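Local structure of 5-Carboxyvanillate Decarboxylase (Novosphingobium aromaticivorans, 4QRN) at residues 335-338 and 339-343; 76-79 and 80-83; 294-298 and 299-303; 261-264 and 265-268. The protein probably catalyses the metal-dependent, non-oxidative decarboxylation of 5-carboxyvanillate to vanillate, as a manganese-binding member of the amidohydrolase superfamily. All blocks are in the same frame, centred on the assembly; numbering follows the deposited sequence.

Contact 1 (335-338 and 339-343); sequences MDYP and YQYVA. With MN (manganese (II) ion), chain E; 1DF (4-hydroxy-3-methoxy-5-nitrobenzoic acid), chain F.
Tyr337 turns the edge of its ring against the face of Tyr341, a T-shaped pair within the loop that follows the last strand, 331-332, of the amidohydrolase (β/α)8 barrel. The planes stand at 88°, and Tyr337 CD2 comes to 3.4 Å from Tyr341 CD1. Both rings leave their backbones with CG anti to N (chi1 177° and 175°), the two side chains lie side by side, pointing the same way, and both hydroxyls bond to Asp98. Met335 SD adds a Met-aromatic contact at the edge of Tyr341, 3.8 Å from CD1, and closes the tightly packed part. A cis peptide before Pro338 turns the chain here, and Gln340 N bonds back to Asp336 O at 3.0 Å. The contact is looser at the backbone, where water 2 spans the loop, giving a hydrogen bond to Pro338 O and taking one from Tyr341 N. On the pocket side Tyr339 spreads one ring face over the inhibitor's aromatic ring, its CD2 3.4 Å from CZ of the ligand, while its hydroxyl bonds to Thr112. Replacing Tyr339 by an alanine is likely to cost the ligand its stacking partner on that face and Thr112 its hydroxyl partner. Asp336 joins Glu41 and His210 on the metal; its OD2 is hydrogen-bonded to His263 and to water 1, and its OD1 lies 2.1 Å from manganese.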
loop_
_atom_site.group_PDB
_atom_site.type_symbol
_atom_site.label_atom_id
_atom_site.label_comp_id
_atom_site.label_asym_id
_atom_site.label_seq_id
_atom_site.Cartn_x
_atom_site.Cartn_y
_atom_site.Cartn_z
ATOM N N MET A 335 2.763 19.159 -6.949
ATOM C CA MET A 335 1.571 19.675 -6.293
ATOM C C MET A 335 0.317 18.784 -6.483
ATOM O O MET A 335 -0.509 18.697 -5.583
ATOM C CB MET A 335 1.299 21.098 -6.787
ATOM C CG MET A 335 0.022 21.693 -6.247
ATOM S SD MET A 335 -0.269 23.384 -6.767
ATOM C CE MET A 335 0.643 24.302 -5.532
ATOM N N ASP A 336 0.156 18.171 -7.662
ATOM C CA ASP A 336 -1.085 17.463 -8.004
ATOM C C ASP A 336 -2.214 18.487 -8.208
ATOM O O ASP A 336 -3.384 18.199 -7.939
ATOM C CB ASP A 336 -1.447 16.360 -6.963
ATOM C CG ASP A 336 -1.722 14.978 -7.598
ATOM O OD1 ASP A 336 -2.087 14.905 -8.813
ATOM O OD2 ASP A 336 -1.580 13.977 -6.845
ATOM N N TYR A 337 -1.885 19.654 -8.758
ATOM C CA TYR A 337 -2.933 20.598 -9.147
ATOM C C TYR A 337 -3.799 19.951 -10.236
ATOM O O TYR A 337 -3.256 19.338 -11.148
ATOM C CB TYR A 337 -2.281 21.835 -9.704
ATOM C CG TYR A 337 -3.234 22.888 -10.217
ATOM C CD1 TYR A 337 -3.667 22.894 -11.548
ATOM C CD2 TYR A 337 -3.684 23.907 -9.376
ATOM C CE1 TYR A 337 -4.494 23.892 -12.038
ATOM C CE2 TYR A 337 -4.534 24.919 -9.858
ATOM C CZ TYR A 337 -4.921 24.903 -11.194
ATOM O OH TYR A 337 -5.725 25.899 -11.720
ATOM N N PRO A 338 -5.132 20.111 -10.201
ATOM C CA PRO A 338 -5.928 20.893 -9.247
ATOM C C PRO A 338 -6.567 20.032 -8.167
ATOM O O PRO A 338 -7.373 20.552 -7.386
ATOM C CB PRO A 338 -6.988 21.517 -10.158
ATOM C CG PRO A 338 -7.297 20.415 -11.139
ATOM C CD PRO A 338 -5.937 19.751 -11.393
ATOM N N TYR A 339 -6.252 18.738 -8.148
ATOM C CA TYR A 339 -6.822 17.841 -7.160
ATOM C C TYR A 339 -6.408 18.169 -5.736
ATOM O O TYR A 339 -7.136 17.874 -4.784
ATOM C CB TYR A 339 -6.469 16.387 -7.500
ATOM C CG TYR A 339 -7.029 15.996 -8.859
ATOM C CD1 TYR A 339 -8.382 15.718 -9.015
ATOM C CD2 TYR A 339 -6.213 15.906 -9.985
ATOM C CE1 TYR A 339 -8.921 15.394 -10.247
ATOM C CE2 TYR A 339 -6.739 15.591 -11.244
ATOM C CZ TYR A 339 -8.092 15.312 -11.348
ATOM O OH TYR A 339 -8.643 14.979 -12.550
ATOM N N GLN A 340 -5.223 18.751 -5.583
ATOM C CA GLN A 340 -4.695 19.094 -4.280
ATOM C C GLN A 340 -3.953 20.431 -4.371
ATOM O O GLN A 340 -2.722 20.493 -4.299
ATOM C CB GLN A 340 -3.821 17.959 -3.753
ATOM C CG GLN A 340 -3.526 18.082 -2.270
ATOM C CD GLN A 340 -3.198 16.740 -1.635
ATOM O OE1 GLN A 340 -3.505 15.675 -2.184
ATOM N NE2 GLN A 340 -2.543 16.791 -0.476
ATOM N N TYR A 341 -4.724 21.501 -4.548
ATOM C CA TYR A 341 -4.201 22.853 -4.739
ATOM C C TYR A 341 -4.295 23.586 -3.413
ATOM O O TYR A 341 -5.349 24.099 -3.064
ATOM C CB TYR A 341 -5.051 23.555 -5.808
ATOM C CG TYR A 341 -4.708 25.006 -6.047
ATOM C CD1 TYR A 341 -3.401 25.409 -6.320
ATOM C CD2 TYR A 341 -5.695 25.979 -6.031
ATOM C CE1 TYR A 341 -3.078 26.733 -6.562
ATOM C CE2 TYR A 341 -5.393 27.312 -6.262
ATOM C CZ TYR A 341 -4.085 27.690 -6.523
ATOM O OH TYR A 341 -3.773 29.011 -6.738
ATOM N N VAL A 342 -3.205 23.599 -2.657
ATOM C CA VAL A 342 -3.251 24.062 -1.270
ATOM C C VAL A 342 -2.055 24.946 -0.983
ATOM O O VAL A 342 -0.931 24.478 -0.840
ATOM C CB VAL A 342 -3.259 22.874 -0.271
ATOM C CG1 VAL A 342 -3.503 23.396 1.132
ATOM C CG2 VAL A 342 -4.281 21.790 -0.684
ATOM N N ALA A 343 -2.291 26.254 -0.906
ATOM C CA ALA A 343 -1.194 27.189 -0.651
ATOM C C ALA A 343 -0.441 26.811 0.627
ATOM O O ALA A 343 0.797 26.927 0.686
ATOM C CB ALA A 343 -1.733 28.627 -0.578
HETATM MN MN MN E . -2.233 13.239 -10.090
HETATM C C1 1DF F . -7.347 12.623 -7.867
HETATM C CO1 1DF F . -6.064 12.657 -7.397
HETATM C CO2 1DF F . -7.570 12.415 -9.246
HETATM C CM1 1DF F . -5.024 12.577 -8.383
HETATM C CM2 1DF F . -6.540 12.487 -10.162
HETATM O OM 1DF F . -6.708 12.342 -11.510
HETATM C CZ 1DF F . -5.231 12.697 -9.754
HETATM C CC 1DF F . -8.519 12.719 -6.962
HETATM C CV 1DF F . -7.973 11.857 -11.962
HETATM O O1 1DF F . -8.380 13.398 -5.861
HETATM O O2 1DF F . -9.575 12.173 -7.298
HETATM O O3 1DF F . -4.267 12.937 -10.594
HETATM N N 1DF F . -3.697 12.120 -7.843
HETATM O O11 1DF F . -2.765 11.876 -8.556
HETATM O O22 1DF F . -3.642 11.840 -6.613
HETATM O O HOH W 1 -3.293 14.034 -4.605
HETATM O O HOH W 2 -7.609 21.078 -4.638
HETATM O O HOH W 3 -1.805 14.725 -11.641
#

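Contact 2 (76-79 and 80-83); sequences SPSE and RATQ
Ser78 OG accepts the backbone N-H of Ala81 at 3.1 Å, with an N-H...O angle of 156°, and also lies 3.2 Å from Ala81 CB. Its first torsion (chi1 69°) puts OG between the backbone N and the carbonyl carbon, which swings the hydroxyl back over the first turn of helix 79-89. The carbonyl of the same residue starts the regular bonding: Thr82 N reaches Ser78 O at 3.0 Å and almost straight, at 168°. One residue on, Gln83 N meets Glu79 O at 3.1 Å, and water 4 joins that carbonyl to Gln83 NE2, while Gln83 OE1 is bonded to Arg94. In the next shell Ser76 meets the cap residue. Its OG shares a hydrogen bond of 2.8 Å with Ser78 OG, and its CB rests 3.7 Å from Ala81 CB, so the methyl group lies against both serines. Ala81 also packs on Phe72 and Tyr73 of helix 64-75, while Ser78 touches Ser285 of the second subunit. Arg80 leaves the turn with its chain extended from CG to NE. Its NH1 bonds to Tyr73 OH, and its NH2 to Tyr339 O and to the carboxylate of the bound inhibitor. The loop between the two helices thus ends in a serine N-cap, the classic start of a helix, which here sets a ligand-binding arginine in the opening turn.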
loop_
_atom_site.group_PDB
_atom_site.type_symbol
_atom_site.label_atom_id
_atom_site.label_comp_id
_atom_site.label_asym_id
_atom_site.label_seq_id
_atom_site.Cartn_x
_atom_site.Cartn_y
_atom_site.Cartn_z
ATOM N N SER A 76 -20.718 15.725 -9.948
ATOM C CA SER A 76 -20.973 16.087 -8.561
ATOM C C SER A 76 -21.209 17.582 -8.432
ATOM O O SER A 76 -20.470 18.367 -9.022
ATOM C CB SER A 76 -19.769 15.723 -7.689
ATOM O OG SER A 76 -19.874 16.327 -6.396
ATOM N N PRO A 77 -22.182 17.981 -7.595
ATOM C CA PRO A 77 -22.388 19.412 -7.305
ATOM C C PRO A 77 -21.478 19.921 -6.190
ATOM O O PRO A 77 -21.597 21.082 -5.796
ATOM C CB PRO A 77 -23.846 19.461 -6.832
ATOM C CG PRO A 77 -24.006 18.143 -6.116
ATOM C CD PRO A 77 -23.200 17.137 -6.937
ATOM N N SER A 78 -20.612 19.061 -5.658
ATOM C CA SER A 78 -19.734 19.485 -4.587
ATOM C C SER A 78 -18.843 20.634 -5.008
ATOM O O SER A 78 -18.391 20.742 -6.163
ATOM C CB SER A 78 -18.894 18.321 -4.075
ATOM O OG SER A 78 -17.927 17.892 -5.036
ATOM N N GLU A 79 -18.529 21.464 -4.040
ATOM C CA GLU A 79 -17.598 22.548 -4.275
ATOM C C GLU A 79 -16.260 22.024 -4.806
ATOM O O GLU A 79 -15.685 22.580 -5.750
ATOM C CB GLU A 79 -17.429 23.300 -2.961
ATOM C CG GLU A 79 -16.604 24.537 -3.009
ATOM C CD GLU A 79 -16.707 25.349 -1.689
ATOM O OE1 GLU A 79 -16.050 26.415 -1.607
ATOM O OE2 GLU A 79 -17.440 24.934 -0.728
ATOM N N ARG A 80 -15.736 20.976 -4.173
ATOM C CA ARG A 80 -14.450 20.463 -4.586
ATOM C C ARG A 80 -14.483 19.965 -6.038
ATOM O O ARG A 80 -13.588 20.302 -6.832
ATOM C CB ARG A 80 -13.970 19.362 -3.647
ATOM C CG ARG A 80 -12.660 18.726 -4.091
ATOM C CD ARG A 80 -12.076 17.791 -3.014
ATOM N NE ARG A 80 -10.781 17.301 -3.470
ATOM C CZ ARG A 80 -10.604 16.252 -4.274
ATOM N NH1 ARG A 80 -11.610 15.452 -4.594
ATOM N NH2 ARG A 80 -9.389 16.019 -4.754
ATOM N N ALA A 81 -15.488 19.171 -6.408
ATOM C CA ALA A 81 -15.502 18.618 -7.767
ATOM C C ALA A 81 -15.684 19.709 -8.804
ATOM O O ALA A 81 -15.046 19.700 -9.862
ATOM C CB ALA A 81 -16.600 17.608 -7.920
ATOM N N THR A 82 -16.599 20.633 -8.555
ATOM C CA THR A 82 -16.887 21.621 -9.575
ATOM C C THR A 82 -15.690 22.525 -9.817
ATOM O O THR A 82 -15.418 22.889 -10.961
ATOM C CB THR A 82 -18.165 22.453 -9.253
ATOM O OG1 THR A 82 -18.013 23.068 -7.977
ATOM C CG2 THR A 82 -19.419 21.575 -9.248
ATOM N N GLN A 83 -14.973 22.901 -8.765
ATOM C CA GLN A 83 -13.777 23.716 -8.948
ATOM C C GLN A 83 -12.661 22.952 -9.649
ATOM O O GLN A 83 -11.931 23.519 -10.464
ATOM C CB GLN A 83 -13.296 24.215 -7.592
ATOM C CG GLN A 83 -14.099 25.351 -7.020
ATOM C CD GLN A 83 -14.095 26.575 -7.922
ATOM O OE1 GLN A 83 -13.038 27.139 -8.215
ATOM N NE2 GLN A 83 -15.276 26.986 -8.372
HETATM O O HOH W 4 -17.107 25.332 -6.485
#

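Contact 3 (294-298 and 299-303); sequences LKKTI and EGYLK
Lys296 and Tyr301 pack together across the start of helix 298-304, a local contact in which the loop after helix 268-284 passes into an N-capped helix of the barrel's outer layer, away from the active site. Thr297 is the N-cap: its OG1 accepts Gly300 N at 2.9 Å, and its carbonyl takes Tyr301 N at 3.0 Å. The threonine hydroxyl is also linked through water 6 to Glu299 OE1. Tyr301, with CG anti to its carbonyl carbon (chi1 -64°), lays its ring back along the preceding loop. Lys296 CB sits over one face as a CH-pi contact, 3.7 Å from the ring centroid and 18° off the normal, and the extended chain beyond it follows the ring toward Ser304, which bonds to NZ. Leu294 CD1 approaches the ring obliquely, 3.9 Å from Tyr301 CE2. Ile298 points elsewhere, into Leu243 and Ile246 of helix 233-248. A phenylalanine in place of Tyr301 would probably leave Lys296 N and Asp252 OD1 without the hydroxyl they share. That hydroxyl receives the Lys296 backbone N-H, with 3.0 Å between N and Tyr301 OH.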
loop_
_atom_site.group_PDB
_atom_site.type_symbol
_atom_site.label_atom_id
_atom_site.label_comp_id
_atom_site.label_asym_id
_atom_site.label_seq_id
_atom_site.Cartn_x
_atom_site.Cartn_y
_atom_site.Cartn_z
ATOM N N LEU A 294 16.691 -11.512 -10.804
ATOM C CA LEU A 294 16.985 -10.181 -11.311
ATOM C C LEU A 294 18.439 -9.857 -11.058
ATOM O O LEU A 294 19.062 -10.418 -10.160
ATOM C CB LEU A 294 16.120 -9.151 -10.583
ATOM C CG LEU A 294 14.609 -9.355 -10.671
ATOM C CD1 LEU A 294 13.867 -8.309 -9.848
ATOM C CD2 LEU A 294 14.136 -9.319 -12.109
ATOM N N LYS A 295 18.980 -8.938 -11.841
ATOM C CA LYS A 295 20.391 -8.579 -11.684
ATOM C C LYS A 295 20.649 -7.698 -10.469
ATOM O O LYS A 295 21.756 -7.712 -9.944
ATOM C CB LYS A 295 20.940 -7.898 -12.933
ATOM C CG LYS A 295 21.013 -8.804 -14.149
ATOM C CD LYS A 295 21.585 -8.061 -15.346
ATOM C CE LYS A 295 21.627 -8.964 -16.560
ATOM N NZ LYS A 295 21.966 -8.222 -17.804
ATOM N N LYS A 296 19.638 -6.950 -10.034
ATOM C CA LYS A 296 19.758 -6.102 -8.840
ATOM C C LYS A 296 18.654 -6.469 -7.862
ATOM O O LYS A 296 17.686 -7.153 -8.215
ATOM C CB LYS A 296 19.632 -4.600 -9.160
ATOM C CG LYS A 296 20.607 -4.116 -10.204
ATOM C CD LYS A 296 20.537 -2.601 -10.384
ATOM C CE LYS A 296 21.651 -2.118 -11.297
ATOM N NZ LYS A 296 21.698 -0.653 -11.322
ATOM N N THR A 297 18.807 -6.024 -6.627
ATOM C CA THR A 297 17.709 -6.030 -5.670
ATOM C C THR A 297 16.697 -4.953 -6.039
ATOM O O THR A 297 16.980 -4.036 -6.819
ATOM C CB THR A 297 18.224 -5.750 -4.254
ATOM O OG1 THR A 297 18.830 -4.454 -4.252
ATOM C CG2 THR A 297 19.244 -6.806 -3.817
ATOM N N ILE A 298 15.512 -5.060 -5.449
ATOM C CA ILE A 298 14.508 -4.018 -5.636
ATOM C C ILE A 298 15.061 -2.681 -5.135
ATOM O O ILE A 298 14.872 -1.645 -5.783
ATOM C CB ILE A 298 13.169 -4.411 -4.965
ATOM C CG1 ILE A 298 12.609 -5.649 -5.698
ATOM C CG2 ILE A 298 12.180 -3.246 -5.029
ATOM C CD1 ILE A 298 11.391 -6.264 -5.035
ATOM N N GLU A 299 15.778 -2.693 -4.013
ATOM C CA GLU A 299 16.448 -1.496 -3.538
ATOM C C GLU A 299 17.386 -0.916 -4.612
ATOM O O GLU A 299 17.394 0.311 -4.854
ATOM C CB GLU A 299 17.212 -1.823 -2.263
ATOM C CG GLU A 299 18.002 -0.642 -1.749
ATOM C CD GLU A 299 18.630 -0.924 -0.429
ATOM O OE1 GLU A 299 18.852 -2.112 -0.110
ATOM O OE2 GLU A 299 18.892 0.041 0.300
ATOM N N GLY A 300 18.164 -1.789 -5.251
ATOM C CA GLY A 300 19.033 -1.344 -6.319
ATOM C C GLY A 300 18.289 -0.651 -7.444
ATOM O O GLY A 300 18.746 0.391 -7.933
ATOM N N TYR A 301 17.161 -1.206 -7.862
ATOM C CA TYR A 301 16.394 -0.559 -8.925
ATOM C C TYR A 301 15.818 0.766 -8.456
ATOM O O TYR A 301 15.722 1.691 -9.256
ATOM C CB TYR A 301 15.263 -1.461 -9.456
ATOM C CG TYR A 301 15.792 -2.711 -10.120
ATOM C CD1 TYR A 301 16.595 -2.632 -11.262
ATOM C CD2 TYR A 301 15.529 -3.964 -9.590
ATOM C CE1 TYR A 301 17.099 -3.775 -11.859
ATOM C CE2 TYR A 301 16.033 -5.104 -10.164
ATOM C CZ TYR A 301 16.819 -5.008 -11.293
ATOM O OH TYR A 301 17.332 -6.173 -11.814
ATOM N N LEU A 302 15.404 0.868 -7.196
ATOM C CA LEU A 302 14.915 2.170 -6.729
ATOM C C LEU A 302 15.996 3.223 -6.826
ATOM O O LEU A 302 15.713 4.371 -7.152
ATOM C CB LEU A 302 14.397 2.116 -5.301
ATOM C CG LEU A 302 13.134 1.305 -5.076
ATOM C CD1 LEU A 302 12.732 1.495 -3.630
ATOM C CD2 LEU A 302 12.009 1.713 -6.005
ATOM N N LYS A 303 17.236 2.844 -6.571
ATOM C CA LYS A 303 18.318 3.811 -6.560
ATOM C C LYS A 303 18.852 4.142 -7.953
ATOM O O LYS A 303 19.503 5.165 -8.107
ATOM C CB LYS A 303 19.441 3.318 -5.657
ATOM C CG LYS A 303 19.057 3.323 -4.179
ATOM C CD LYS A 303 20.204 2.831 -3.324
ATOM C CE LYS A 303 19.945 3.034 -1.845
ATOM N NZ LYS A 303 21.131 2.633 -1.042
HETATM O O HOH W 5 21.476 0.607 -8.147
HETATM O O HOH W 6 20.231 -3.922 -1.991
#

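Contact 4 (261-264 and 265-268); sequences VGHM and GEAL. With 1DF (4-hydroxy-3-methoxy-5-nitrobenzoic acid), chain F.
His263 and Glu266 lie side by side and point the same way, joined where ND1 of the imidazole gives its hydrogen to OE2 of the carboxylate. The bond is short, 2.7 Å from His263 ND1 to Glu266 OE2, and nearly straight at 167°. OE2 lies in the ring plane and is met on its syn side, though from out of the carboxylate plane, and ring and carboxylate are turned 47° apart. The glutamate reaches the ring by a bend in its chain (chi2 -68°), which folds the carboxylate back over the turn. Water 7 gives a second hydrogen bond to OE2, 2.7 Å away, while accepting one from Gly262 N, so two donors grip this oxygen. The turn that carries both residues follows strand 259-261 at the C-terminal end of the (β/α)8 barrel, where active-site residues of the amidohydrolase fold gather. In it residues 263 to 266 all have positive phi and wind as a short left-handed turn, with Gly265 N bonded to Gly262 O at 2.9 Å. At Gly265 any side chain would run into the carbonyl of Met264, and Val261 CG2 packs against Gly265 CA at 3.8 Å. Met264 leads away among Ala318, Ile319 and Cys322 of helix 316-326, and Trp271 of the second subunit packs on Glu266. At the far end, His263 NE2 lies 2.9 Å from nitro oxygen O11 of the inhibitor in a weak hydrogen bond and also faces Asp336 OD2; its single N-H is probably shared, and the bonds at both nitrogens probably hold the ring's orientation.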
loop_
_atom_site.group_PDB
_atom_site.type_symbol
_atom_site.label_atom_id
_atom_site.label_comp_id
_atom_site.label_asym_id
_atom_site.label_seq_id
_atom_site.Cartn_x
_atom_site.Cartn_y
_atom_site.Cartn_z
ATOM N N VAL A 261 7.121 7.809 -10.353
ATOM C CA VAL A 261 5.810 7.680 -9.728
ATOM C C VAL A 261 5.666 8.775 -8.684
ATOM O O VAL A 261 6.654 9.302 -8.149
ATOM C CB VAL A 261 5.573 6.302 -9.088
ATOM C CG1 VAL A 261 5.449 5.214 -10.150
ATOM C CG2 VAL A 261 6.675 5.974 -8.091
ATOM N N GLY A 262 4.419 9.124 -8.422
ATOM C CA GLY A 262 4.062 10.131 -7.449
ATOM C C GLY A 262 3.758 9.555 -6.081
ATOM O O GLY A 262 4.095 8.415 -5.748
ATOM N N HIS A 263 3.149 10.409 -5.249
ATOM C CA HIS A 263 2.562 9.979 -3.986
ATOM C C HIS A 263 3.589 9.237 -3.143
ATOM O O HIS A 263 3.291 8.238 -2.493
ATOM C CB HIS A 263 1.260 9.187 -4.236
ATOM C CG HIS A 263 0.440 9.831 -5.307
ATOM N ND1 HIS A 263 0.407 9.342 -6.593
ATOM C CD2 HIS A 263 -0.211 11.025 -5.338
ATOM C CE1 HIS A 263 -0.286 10.178 -7.353
ATOM N NE2 HIS A 263 -0.669 11.207 -6.617
ATOM N N MET A 264 4.798 9.807 -3.107
ATOM C CA MET A 264 5.871 9.298 -2.262
ATOM C C MET A 264 6.255 7.865 -2.598
ATOM O O MET A 264 6.786 7.127 -1.755
ATOM C CB MET A 264 5.533 9.464 -0.763
ATOM C CG MET A 264 6.639 10.084 0.087
ATOM S SD MET A 264 6.867 11.854 -0.282
ATOM C CE MET A 264 8.261 11.830 -1.370
ATOM N N GLY A 265 6.091 7.488 -3.863
ATOM C CA GLY A 265 6.534 6.170 -4.310
ATOM C C GLY A 265 5.484 5.084 -4.163
ATOM O O GLY A 265 5.818 3.904 -4.266
ATOM N N GLU A 266 4.227 5.480 -3.945
ATOM C CA GLU A 266 3.106 4.532 -3.881
ATOM C C GLU A 266 3.408 3.430 -2.848
ATOM O O GLU A 266 3.171 2.249 -3.069
ATOM C CB GLU A 266 2.769 3.954 -5.265
ATOM C CG GLU A 266 2.648 5.023 -6.384
ATOM C CD GLU A 266 1.465 5.980 -6.289
ATOM O OE1 GLU A 266 0.700 5.899 -5.312
ATOM O OE2 GLU A 266 1.313 6.835 -7.220
ATOM N N ALA A 267 3.974 3.867 -1.724
ATOM C CA ALA A 267 4.342 3.049 -0.567
ATOM C C ALA A 267 5.552 2.157 -0.765
ATOM O O ALA A 267 6.029 1.588 0.217
ATOM C CB ALA A 267 3.127 2.204 -0.029
ATOM N N LEU A 268 6.029 1.975 -1.995
ATOM C CA LEU A 268 7.102 1.009 -2.197
ATOM C C LEU A 268 8.364 1.317 -1.380
ATOM O O LEU A 268 8.971 0.379 -0.868
ATOM C CB LEU A 268 7.405 0.797 -3.682
ATOM C CG LEU A 268 6.225 0.316 -4.550
ATOM C CD1 LEU A 268 6.750 -0.159 -5.912
ATOM C CD2 LEU A 268 5.405 -0.800 -3.916
HETATM C C1 1DF F . -7.347 12.623 -7.867
HETATM C CO1 1DF F . -6.064 12.657 -7.397
HETATM C CO2 1DF F . -7.570 12.415 -9.246
HETATM C CM1 1DF F . -5.024 12.577 -8.383
HETATM C CM2 1DF F . -6.540 12.487 -10.162
HETATM O OM 1DF F . -6.708 12.342 -11.510
HETATM C CZ 1DF F . -5.231 12.697 -9.754
HETATM C CC 1DF F . -8.519 12.719 -6.962
HETATM C CV 1DF F . -7.973 11.857 -11.962
HETATM O O1 1DF F . -8.380 13.398 -5.861
HETATM O O2 1DF F . -9.575 12.173 -7.298
HETATM O O3 1DF F . -4.267 12.937 -10.594
HETATM N N 1DF F . -3.697 12.120 -7.843
HETATM O O11 1DF F . -2.765 11.876 -8.556
HETATM O O22 1DF F . -3.642 11.840 -6.613
HETATM O O HOH W 7 2.211 7.860 -9.584
HETATM O O HOH W 8 3.198 6.465 -0.494
#

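Contacts 1 and 4 are buried and meet at the active site: both touch the inhibitor, and they are joined to each other through Asp336 and His263. Contact 2 is at the surface but reaches the same pocket, and contact 1, through Arg80. All three also touch the second subunit. Contact 3, only partly buried, lies away from the pocket and touches none of the others, though its nearest atoms come within about 5 Å of contact 4. Contacts 2 and 3 share helix N-capping by a hydroxyl, one serine and one threonine, whereas the core contacts rely on metal ligation, aromatic faces and a histidine-carboxylate bond at the barrel's C-terminal end.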